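Local coordinates for SusD-like protein BACOVA_02651 (PDB 5E75) that binds polysaccharide at the bacterial cell surface and probably mediates capture of xyloglucan before its transport into the periplasm for degradation, at residues Leu266-Glu271 and Thr303-Gly308; Tyr313-Ile316 and Gly320-Tyr323; Gly333-Gly336 and Asp341-Gly344. All blocks are in the same frame, centred on the assembly; numbering follows the deposited sequence.

Interaction 1 (Leu266-Glu271 and Thr303-Gly308); sequences LAFSTE and TFFTKG
With chi1 at 80°, CG of Phe268 lies between its own backbone N and carbonyl carbon, while in Phe305 chi1 of -65° sets CG opposite the carbonyl carbon; these two choices bring a pair of rings from otherwise well-separated loops into touch. The backbones stay far apart, the CA atoms of Phe268 and Phe305 being 10.0 Å from each other, so the contact is made by side chains alone. One corner of one ring does the touching: CE1 of Phe268 sits 4.0 Å from CD2 of Phe305 and equally close to CE2, resting across that ring bond. The planes are inclined at 59° with centroids 5.7 Å apart, so the rings meet at a slant. No hydrogen bond spans the two segments, and the meeting is purely apolar.

Behind Phe268 the chain is fixed locally. Ser269 CB lies above one face of the Phe268 ring, toward its rim, and Ser269 OG accepts from the backbone N of Glu271 at 3.0 Å in an ST turn. The same hydroxyl donates to Glu271 OE1 at 2.7 Å, so it is held both as acceptor and as donor just as the chain enters a 3-10 turn.

Phe305 is the more deeply buried partner, and Tyr311 of strand 310-311 meets its ring edge-to-face, while Pro329 touches Phe268. The pair thus joins the loop that leaves helix 263-266 to the one that runs from helix 297-303 into strand 310-311.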
loop_
_atom_site.group_PDB
_atom_site.type_symbol
_atom_site.label_atom_id
_atom_site.label_comp_id
_atom_site.label_asym_id
_atom_site.label_seq_id
_atom_site.Cartn_x
_atom_site.Cartn_y
_atom_site.Cartn_z
ATOM N N LEU A 266 4.835 -14.886 0.424
ATOM C CA LEU A 266 5.891 -13.911 0.697
ATOM C C LEU A 266 7.174 -14.576 1.199
ATOM O O LEU A 266 8.275 -14.162 0.845
ATOM C CB LEU A 266 5.426 -12.885 1.728
ATOM C CG LEU A 266 4.196 -12.036 1.363
ATOM C CD1 LEU A 266 3.842 -11.109 2.515
ATOM C CD2 LEU A 266 4.435 -11.245 0.089
ATOM N N ALA A 267 7.034 -15.622 2.011
ATOM C CA ALA A 267 8.181 -16.279 2.635
ATOM C C ALA A 267 8.884 -17.244 1.672
ATOM O O ALA A 267 8.247 -18.088 1.064
ATOM C CB ALA A 267 7.751 -17.016 3.924
ATOM N N PHE A 268 10.203 -17.107 1.564
ATOM C CA PHE A 268 10.994 -17.829 0.561
ATOM C C PHE A 268 11.445 -19.219 1.021
ATOM O O PHE A 268 11.793 -20.062 0.186
ATOM C CB PHE A 268 12.235 -17.009 0.159
ATOM C CG PHE A 268 13.377 -17.099 1.133
ATOM C CD1 PHE A 268 13.379 -16.365 2.310
ATOM C CD2 PHE A 268 14.465 -17.909 0.860
ATOM C CE1 PHE A 268 14.449 -16.442 3.197
ATOM C CE2 PHE A 268 15.527 -17.990 1.741
ATOM C CZ PHE A 268 15.515 -17.258 2.913
ATOM N N SER A 269 11.445 -19.446 2.327
ATOM C CA SER A 269 11.991 -20.680 2.886
ATOM C C SER A 269 11.455 -20.970 4.273
ATOM O O SER A 269 11.246 -20.058 5.079
ATOM C CB SER A 269 13.502 -20.580 2.987
ATOM O OG SER A 269 14.013 -21.696 3.718
ATOM N N THR A 270 11.266 -22.252 4.568
ATOM C CA THR A 270 10.847 -22.664 5.897
ATOM C C THR A 270 11.843 -22.266 6.979
ATOM O O THR A 270 11.500 -22.252 8.161
ATOM C CB THR A 270 10.620 -24.180 5.969
ATOM O OG1 THR A 270 11.839 -24.854 5.603
ATOM C CG2 THR A 270 9.525 -24.592 5.032
ATOM N N GLU A 271 13.061 -21.906 6.591
ATOM C CA GLU A 271 14.045 -21.476 7.569
ATOM C C GLU A 271 13.666 -20.155 8.254
ATOM O O GLU A 271 14.215 -19.839 9.311
ATOM C CB GLU A 271 15.428 -21.368 6.923
ATOM C CG GLU A 271 15.625 -20.173 6.002
ATOM C CD GLU A 271 16.755 -20.369 4.987
ATOM O OE1 GLU A 271 16.654 -21.289 4.141
ATOM O OE2 GLU A 271 17.745 -19.605 5.019
ATOM N N THR A 303 13.056 -4.806 5.064
ATOM C CA THR A 303 12.247 -5.001 3.864
ATOM C C THR A 303 12.645 -6.255 3.065
ATOM O O THR A 303 11.763 -7.036 2.652
ATOM C CB THR A 303 12.254 -3.740 2.966
ATOM O OG1 THR A 303 11.882 -2.604 3.754
ATOM C CG2 THR A 303 11.272 -3.876 1.842
ATOM N N PHE A 304 13.946 -6.435 2.842
ATOM C CA PHE A 304 14.483 -7.595 2.117
ATOM C C PHE A 304 15.658 -8.203 2.857
ATOM O O PHE A 304 16.483 -7.488 3.407
ATOM C CB PHE A 304 14.986 -7.194 0.716
ATOM C CG PHE A 304 13.937 -6.563 -0.139
ATOM C CD1 PHE A 304 12.921 -7.326 -0.700
ATOM C CD2 PHE A 304 13.949 -5.192 -0.359
ATOM C CE1 PHE A 304 11.926 -6.725 -1.469
ATOM C CE2 PHE A 304 12.976 -4.588 -1.127
ATOM C CZ PHE A 304 11.947 -5.353 -1.687
ATOM N N PHE A 305 15.752 -9.528 2.817
ATOM C CA PHE A 305 16.962 -10.241 3.238
ATOM C C PHE A 305 18.042 -9.995 2.185
ATOM O O PHE A 305 17.754 -10.070 1.002
ATOM C CB PHE A 305 16.702 -11.740 3.317
ATOM C CG PHE A 305 15.703 -12.150 4.377
ATOM C CD1 PHE A 305 16.065 -12.177 5.720
ATOM C CD2 PHE A 305 14.411 -12.563 4.037
ATOM C CE1 PHE A 305 15.170 -12.580 6.691
ATOM C CE2 PHE A 305 13.522 -12.964 5.020
ATOM C CZ PHE A 305 13.908 -12.979 6.338
ATOM N N THR A 306 19.276 -9.703 2.593
ATOM C CA THR A 306 20.413 -9.743 1.681
ATOM C C THR A 306 21.562 -10.425 2.406
ATOM O O THR A 306 21.557 -10.516 3.627
ATOM C CB THR A 306 20.848 -8.350 1.173
ATOM O OG1 THR A 306 21.177 -7.502 2.278
ATOM C CG2 THR A 306 19.743 -7.698 0.313
ATOM N N LYS A 307 22.528 -10.922 1.641
ATOM C CA LYS A 307 23.553 -11.819 2.172
ATOM C C LYS A 307 24.250 -11.274 3.416
ATOM O O LYS A 307 24.786 -10.167 3.404
ATOM C CB LYS A 307 24.585 -12.102 1.094
ATOM C CG LYS A 307 25.557 -13.219 1.473
ATOM C CD LYS A 307 26.433 -13.586 0.295
ATOM C CE LYS A 307 27.155 -14.896 0.549
ATOM N NZ LYS A 307 28.022 -15.259 -0.600
ATOM N N GLY A 308 24.260 -12.078 4.470
ATOM C CA GLY A 308 24.945 -11.713 5.696
ATOM C C GLY A 308 24.136 -10.873 6.671
ATOM O O GLY A 308 24.584 -10.623 7.788
#

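Interaction 2 (Tyr313-Ile316 and Gly320-Tyr323)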
loop_
_atom_site.group_PDB
_atom_site.type_symbol
_atom_site.label_atom_id
_atom_site.label_comp_id
_atom_site.label_asym_id
_atom_site.label_seq_id
_atom_site.Cartn_x
_atom_site.Cartn_y
_atom_site.Cartn_z
ATOM N N TYR A 313 15.495 -11.192 15.912
ATOM C CA TYR A 313 14.094 -11.430 16.256
ATOM C C TYR A 313 13.404 -12.461 15.349
ATOM O O TYR A 313 12.186 -12.672 15.441
ATOM C CB TYR A 313 13.340 -10.091 16.251
ATOM C CG TYR A 313 13.343 -9.332 14.933
ATOM C CD1 TYR A 313 14.340 -8.414 14.628
ATOM C CD2 TYR A 313 12.323 -9.508 14.019
ATOM C CE1 TYR A 313 14.335 -7.709 13.425
ATOM C CE2 TYR A 313 12.312 -8.818 12.816
ATOM C CZ TYR A 313 13.319 -7.921 12.523
ATOM O OH TYR A 313 13.271 -7.227 11.325
ATOM N N ILE A 314 14.204 -13.097 14.491
ATOM C CA ILE A 314 13.775 -14.212 13.660
ATOM C C ILE A 314 14.619 -15.424 14.079
ATOM O O ILE A 314 15.809 -15.272 14.318
ATOM C CB ILE A 314 14.003 -13.899 12.153
ATOM C CG1 ILE A 314 13.248 -12.627 11.731
ATOM C CG2 ILE A 314 13.602 -15.091 11.283
ATOM C CD1 ILE A 314 11.724 -12.742 11.813
ATOM N N CYS A 315 14.001 -16.601 14.187
ATOM C CA CYS A 315 14.684 -17.799 14.692
ATOM C C CYS A 315 15.295 -17.509 16.049
ATOM O O CYS A 315 16.472 -17.806 16.298
ATOM C CB CYS A 315 15.773 -18.269 13.733
ATOM S SG CYS A 315 15.143 -18.617 12.104
ATOM N N ILE A 316 14.486 -16.945 16.931
ATOM C CA ILE A 316 14.955 -16.496 18.241
ATOM C C ILE A 316 15.507 -17.666 19.068
ATOM O O ILE A 316 16.500 -17.498 19.782
ATOM C CB ILE A 316 13.827 -15.787 19.025
ATOM C CG1 ILE A 316 13.393 -14.490 18.317
ATOM C CG2 ILE A 316 14.262 -15.479 20.453
ATOM C CD1 ILE A 316 12.159 -13.833 18.924
ATOM N N GLY A 320 18.849 -16.116 16.723
ATOM C CA GLY A 320 18.686 -15.185 15.622
ATOM C C GLY A 320 18.976 -15.856 14.294
ATOM O O GLY A 320 19.389 -17.011 14.249
ATOM N N TYR A 321 18.755 -15.124 13.208
ATOM C CA TYR A 321 18.850 -15.649 11.856
ATOM C C TYR A 321 19.755 -14.791 10.987
ATOM O O TYR A 321 19.635 -13.558 10.961
ATOM C CB TYR A 321 17.460 -15.685 11.197
ATOM C CG TYR A 321 17.484 -16.071 9.734
ATOM C CD1 TYR A 321 17.655 -17.383 9.345
ATOM C CD2 TYR A 321 17.354 -15.117 8.743
ATOM C CE1 TYR A 321 17.694 -17.726 8.006
ATOM C CE2 TYR A 321 17.384 -15.449 7.423
ATOM C CZ TYR A 321 17.561 -16.748 7.044
ATOM O OH TYR A 321 17.591 -17.058 5.708
ATOM N N THR A 322 20.651 -15.449 10.256
ATOM C CA THR A 322 21.470 -14.801 9.255
ATOM C C THR A 322 21.090 -15.361 7.895
ATOM O O THR A 322 21.106 -16.570 7.688
ATOM C CB THR A 322 22.960 -15.085 9.491
ATOM O OG1 THR A 322 23.341 -14.578 10.773
ATOM C CG2 THR A 322 23.809 -14.431 8.432
ATOM N N TYR A 323 20.760 -14.482 6.953
ATOM C CA TYR A 323 20.502 -14.916 5.590
ATOM C C TYR A 323 21.821 -15.219 4.894
ATOM O O TYR A 323 22.703 -14.367 4.833
ATOM C CB TYR A 323 19.736 -13.834 4.819
ATOM C CG TYR A 323 19.529 -14.165 3.358
ATOM C CD1 TYR A 323 18.668 -15.181 2.971
ATOM C CD2 TYR A 323 20.183 -13.455 2.365
ATOM C CE1 TYR A 323 18.488 -15.489 1.624
ATOM C CE2 TYR A 323 19.989 -13.737 1.036
ATOM C CZ TYR A 323 19.148 -14.757 0.662
ATOM O OH TYR A 323 18.976 -15.047 -0.665
#
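Cys315 lays its sulfur beside the near end of Tyr321, touching CB of Tyr321 from SG at 3.8 Å and CD1 at almost the same separation. Measured to the ring centroid, SG is 4.9 Å away, an oblique sulfur-aromatic contact in which the sulfur meets the root of the tyrosine and one flank of its ring. Ile314 closes on the same methylene: its CG2 branch lies 3.9 Å from CB of Tyr321, and the two side chains pass at a slant. That branch is directed there because CG2 is anti to the backbone N of Ile314, while CG1 (chi1 -58°) carries CD1 off from the strand. Both the methyl group and the sulfur press on Tyr321 CB from the side of 313-316, and the ring beyond it extends away from the turn to its hydroxyl, which is hydrogen-bonded to Glu271.

The backbone closes the turn as well. Gly320 N donates to Cys315 O at 2.9 Å, a bent bond (146° at the hydrogen) whose donor stands 45° out of the carbonyl plane. Alongside, Gly320 CA makes a CA-H...O contact of 3.2 Å with Ile314 O. Glycine suits this place, since at its backbone angles a side chain would press on the carbonyl O of the preceding residue.

Asp340 takes the backbone N-H groups of Cys315 and Ile316 on its two carboxylate oxygens, holding the backbone at 315-316. The whole forms the connection of a small beta hairpin, in which strand 321-322 runs antiparallel to strand 310-311 and Tyr321 pairs through its backbone with Tyr311.

Interaction 3 (Gly333-Gly336 and Asp341-Gly344)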
loop_
_atom_site.group_PDB
_atom_site.type_symbol
_atom_site.label_atom_id
_atom_site.label_comp_id
_atom_site.label_asym_id
_atom_site.label_seq_id
_atom_site.Cartn_x
_atom_site.Cartn_y
_atom_site.Cartn_z
ATOM N N GLY A 333 6.600 -8.541 6.022
ATOM C CA GLY A 333 5.487 -9.465 5.861
ATOM C C GLY A 333 5.845 -10.907 6.197
ATOM O O GLY A 333 4.983 -11.786 6.121
ATOM N N VAL A 334 7.098 -11.147 6.576
ATOM C CA VAL A 334 7.598 -12.480 6.911
ATOM C C VAL A 334 8.060 -12.363 8.365
ATOM O O VAL A 334 9.197 -11.972 8.645
ATOM C CB VAL A 334 8.742 -12.868 5.949
ATOM C CG1 VAL A 334 9.371 -14.208 6.345
ATOM C CG2 VAL A 334 8.217 -12.934 4.543
ATOM N N PRO A 335 7.166 -12.671 9.311
ATOM C CA PRO A 335 7.417 -12.330 10.715
ATOM C C PRO A 335 8.170 -13.397 11.510
ATOM O O PRO A 335 8.354 -13.247 12.727
ATOM C CB PRO A 335 6.009 -12.158 11.267
ATOM C CG PRO A 335 5.213 -13.160 10.518
ATOM C CD PRO A 335 5.780 -13.131 9.108
ATOM N N GLY A 336 8.599 -14.453 10.830
ATOM C CA GLY A 336 9.286 -15.546 11.493
ATOM C C GLY A 336 8.369 -16.722 11.766
ATOM O O GLY A 336 7.276 -16.842 11.202
ATOM N N ASP A 341 8.101 -14.558 18.953
ATOM C CA ASP A 341 7.225 -13.552 19.543
ATOM C C ASP A 341 5.931 -13.406 18.736
ATOM O O ASP A 341 5.370 -12.313 18.649
ATOM C CB ASP A 341 7.953 -12.203 19.719
ATOM C CG ASP A 341 9.100 -12.276 20.721
ATOM O OD1 ASP A 341 9.084 -13.160 21.618
ATOM O OD2 ASP A 341 10.010 -11.429 20.632
ATOM N N ASN A 342 5.454 -14.507 18.155
ATOM C CA ASN A 342 4.201 -14.506 17.393
ATOM C C ASN A 342 3.051 -15.256 18.072
ATOM O O ASN A 342 1.994 -15.438 17.477
ATOM C CB ASN A 342 4.438 -15.074 15.992
ATOM C CG ASN A 342 5.236 -14.127 15.119
ATOM O OD1 ASN A 342 4.936 -12.927 15.074
ATOM N ND2 ASN A 342 6.263 -14.636 14.452
ATOM N N ASP A 343 3.281 -15.694 19.308
ATOM C CA ASP A 343 2.235 -16.341 20.132
ATOM C C ASP A 343 1.609 -17.542 19.428
ATOM O O ASP A 343 0.425 -17.826 19.603
ATOM C CB ASP A 343 1.144 -15.329 20.536
ATOM C CG ASP A 343 1.651 -14.262 21.497
ATOM O OD1 ASP A 343 2.596 -14.533 22.272
ATOM O OD2 ASP A 343 1.086 -13.146 21.487
ATOM N N GLY A 344 2.417 -18.240 18.636
ATOM C CA GLY A 344 1.973 -19.414 17.914
ATOM C C GLY A 344 1.166 -19.127 16.664
ATOM O O GLY A 344 0.726 -20.059 15.995
#
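Asn342 reaches across to Pro335 with its amide: ND2 donates to Pro335 O at 3.0 Å, and the bond is nearly straight, 165° at the hydrogen. Before it in the second segment, Asp341 turns the chain with positive phi and packs against Ile316, leaving the crossing to its successor. At Asn342 a chi1 of -71° places CG anti to the carbonyl carbon, and the carboxamide is thereby carried toward 333-336. The acceptor oxygen lies almost in the plane of that amide. From the proline's side the geometry is different, because ND2 approaches from well above the carbonyl plane, 66° out of it, and so does not follow a lone pair. The other arm of the amide is less engaged here: OD1 is 4.0 Å from Pro335 CB, a loose touch on the flank of the pyrrolidine ring.

The contact pins one part of the long irregular connection between strands 321-322 and 355-359 to another, with a side-chain amide tying its later part to the backbone of its earlier part. ND2 has its stronger partner in Gly337 O, just beyond the first segment, so one amide nitrogen serves two carbonyl oxygens two residues apart. An alanine at Asn342 is likely to leave the carbonyl oxygens of Pro335 and Gly337 without this shared donor in a buried place, and to free the two limbs of the loop to shift against each other.

Asp343 follows, again at positive phi, and its carboxylate faces the other way, where OD2 forms a salt bridge with Lys237 and a hydrogen bond with Tyr236. Gly344 continues the turn and is tied by a backbone hydrogen bond to Pro338, while on the other segment Pro335 leans on Leu263 of helix 263-266 and on Pro352.

Overall arrangement
From the N terminus, the chain leaves helix 263-266, and interaction 1 closes a loop of some thirty residues that includes helices 286-291 and 297-303. Interaction 2 then closes the short turn of the hairpin 310-311/321-322, and interaction 3 a similarly short loop on the way to strand 355-359. The three follow in series, none nesting in or crossing another. In space they adjoin: Gly308 N meets Tyr323 O at 2.8 Å, probably a hydrogen bond, joining interactions 1 and 2; Val334 packs on Leu266 and Ala267, joining 1 and 3; and Ile314 CD1 rests on Pro335 O and Gly336, joining 2 and 3.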